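Long-range contact in major capsid protein (Faustovirus, PDB 5J7O), which probably assembles, as a trimer with a double jelly-roll in each subunit, into the outer capsid shell of a large double-stranded DNA virus: residues L363-N368 with F503-S508. Residues are numbered along the deposited sequence; the frame is centred on the assembly and turned at random.
Sequences LLTQYN and FKQSAS
Backbone bonds join Gln505 to Thr365 and Tyr367 in a parallel strand pair. Gln505 N donates to Thr365 O at 3.2 Å, and Tyr367 N donates to Gln505 O at 3.1 Å. A weak bond follows from Ala507 N to Tyr367 O, which also receives a CA-H...O contact from Ser506 CA at 3.3 Å. This is the parallel junction of an otherwise antiparallel mixed sheet. Beside it, Thr365 and Gln366 form a classic beta bulge opposite Leu350.

A side chain adds one polar bond. Lys504 bends at chi2 (-59°), and its NZ reaches Leu364 O at 2.9 Å from above the carbonyl plane. The ammonium also bonds Thr501 O and forms a salt bridge with Asp493 of the second subunit.

Packing differs on the two faces. Gln366 and Gln505 run side by side, with Gln505 NE2 3.4 Å from Gln366 CG. Their amide planes are 36° apart, and the two amide nitrogens, both donors, do not bond each other. On the same face, Asn368 ND2 rests on Ala507 CB at 3.6 Å. On the other face, Ser506 OG lies at the edge of the Tyr367 ring, 3.3 Å from Tyr367 CD2. That hydroxyl bonds Arg488 N of the second subunit, while Tyr367 OH bonds Glu347.

The face bearing Tyr367 and Ser506 thus meets a neighbouring subunit, and the buried Lys504 charge probably links strand pairing to trimer contact.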
loop_
_atom_site.group_PDB
_atom_site.type_symbol
_atom_site.label_atom_id
_atom_site.label_comp_id
_atom_site.label_asym_id
_atom_site.label_seq_id
_atom_site.Cartn_x
_atom_site.Cartn_y
_atom_site.Cartn_z
ATOM N N LEU B 363 23.892 50.722 -14.824
ATOM C CA LEU B 363 23.345 50.684 -13.466
ATOM C C LEU B 363 22.441 49.463 -13.332
ATOM O O LEU B 363 21.254 49.518 -13.660
ATOM C CB LEU B 363 22.593 51.974 -13.151
ATOM C CG LEU B 363 22.422 52.377 -11.680
ATOM C CD1 LEU B 363 22.014 53.838 -11.577
ATOM C CD2 LEU B 363 21.411 51.500 -10.952
ATOM N N LEU B 364 22.995 48.367 -12.817
ATOM C CA LEU B 364 22.243 47.126 -12.662
ATOM C C LEU B 364 21.408 47.175 -11.388
ATOM O O LEU B 364 21.950 47.308 -10.286
ATOM C CB LEU B 364 23.189 45.928 -12.634
ATOM C CG LEU B 364 22.511 44.588 -12.337
ATOM C CD1 LEU B 364 21.541 44.218 -13.448
ATOM C CD2 LEU B 364 23.540 43.490 -12.127
ATOM N N THR B 365 20.090 47.043 -11.539
ATOM C CA THR B 365 19.150 47.115 -10.427
ATOM C C THR B 365 18.697 45.741 -9.945
ATOM O O THR B 365 18.725 45.468 -8.740
ATOM C CB THR B 365 17.930 47.954 -10.829
ATOM O OG1 THR B 365 18.327 49.317 -11.025
ATOM C CG2 THR B 365 16.855 47.893 -9.753
ATOM N N GLN B 366 18.278 44.869 -10.860
ATOM C CA GLN B 366 17.762 43.553 -10.511
ATOM C C GLN B 366 18.447 42.483 -11.347
ATOM O O GLN B 366 18.695 42.677 -12.541
ATOM C CB GLN B 366 16.245 43.473 -10.721
ATOM C CG GLN B 366 15.446 44.508 -9.949
ATOM C CD GLN B 366 13.965 44.442 -10.261
ATOM O OE1 GLN B 366 13.440 43.385 -10.613
ATOM N NE2 GLN B 366 13.284 45.576 -10.142
ATOM N N TYR B 367 18.743 41.354 -10.710
ATOM C CA TYR B 367 19.307 40.189 -11.375
ATOM C C TYR B 367 18.466 38.970 -11.029
ATOM O O TYR B 367 18.036 38.807 -9.884
ATOM C CB TYR B 367 20.773 39.962 -10.962
ATOM C CG TYR B 367 21.344 38.621 -11.382
ATOM C CD1 TYR B 367 21.961 38.460 -12.616
ATOM C CD2 TYR B 367 21.272 37.519 -10.536
ATOM C CE1 TYR B 367 22.485 37.237 -12.998
ATOM C CE2 TYR B 367 21.787 36.295 -10.912
ATOM C CZ TYR B 367 22.391 36.158 -12.143
ATOM O OH TYR B 367 22.912 34.939 -12.511
ATOM N N ASN B 368 18.231 38.120 -12.026
ATOM C CA ASN B 368 17.507 36.872 -11.834
ATOM C C ASN B 368 18.235 35.757 -12.564
ATOM O O ASN B 368 18.745 35.960 -13.669
ATOM C CB ASN B 368 16.062 36.966 -12.343
ATOM C CG ASN B 368 15.197 37.867 -11.486
ATOM O OD1 ASN B 368 15.307 39.092 -11.542
ATOM N ND2 ASN B 368 14.319 37.263 -10.694
ATOM N N PHE B 503 20.298 49.646 -3.342
ATOM C CA PHE B 503 19.769 48.466 -2.659
ATOM C C PHE B 503 19.444 47.422 -3.724
ATOM O O PHE B 503 18.312 47.294 -4.198
ATOM C CB PHE B 503 18.546 48.847 -1.831
ATOM C CG PHE B 503 18.175 47.844 -0.778
ATOM C CD1 PHE B 503 19.027 46.805 -0.441
ATOM C CD2 PHE B 503 16.955 47.941 -0.129
ATOM C CE1 PHE B 503 18.665 45.886 0.526
ATOM C CE2 PHE B 503 16.588 47.023 0.832
ATOM C CZ PHE B 503 17.443 45.996 1.163
ATOM N N LYS B 504 20.465 46.659 -4.105
ATOM C CA LYS B 504 20.345 45.759 -5.241
ATOM C C LYS B 504 19.497 44.540 -4.894
ATOM O O LYS B 504 19.390 44.136 -3.733
ATOM C CB LYS B 504 21.728 45.310 -5.711
ATOM C CG LYS B 504 22.696 46.449 -5.989
ATOM C CD LYS B 504 22.160 47.397 -7.047
ATOM C CE LYS B 504 23.193 48.454 -7.399
ATOM N NZ LYS B 504 22.714 49.391 -8.452
ATOM N N GLN B 505 18.898 43.950 -5.928
ATOM C CA GLN B 505 18.065 42.766 -5.794
ATOM C C GLN B 505 18.666 41.607 -6.576
ATOM O O GLN B 505 19.265 41.796 -7.640
ATOM C CB GLN B 505 16.640 43.018 -6.298
ATOM C CG GLN B 505 15.951 44.209 -5.674
ATOM C CD GLN B 505 14.617 44.512 -6.325
ATOM O OE1 GLN B 505 13.706 43.682 -6.319
ATOM N NE2 GLN B 505 14.497 45.701 -6.902
ATOM N N SER B 506 18.487 40.401 -6.044
ATOM C CA SER B 506 18.915 39.189 -6.726
ATOM C C SER B 506 17.981 38.055 -6.333
ATOM O O SER B 506 17.500 37.993 -5.199
ATOM C CB SER B 506 20.368 38.833 -6.393
ATOM O OG SER B 506 20.834 37.790 -7.230
ATOM N N ALA B 507 17.723 37.163 -7.286
ATOM C CA ALA B 507 16.816 36.048 -7.063
ATOM C C ALA B 507 17.201 34.903 -7.985
ATOM O O ALA B 507 17.688 35.122 -9.098
ATOM C CB ALA B 507 15.356 36.453 -7.298
ATOM N N SER B 508 16.978 33.677 -7.514
ATOM C CA SER B 508 17.299 32.497 -8.300
ATOM C C SER B 508 16.236 31.426 -8.105
ATOM O O SER B 508 15.724 31.237 -6.998
ATOM C CB SER B 508 18.679 31.932 -7.929
ATOM O OG SER B 508 18.701 31.457 -6.594
#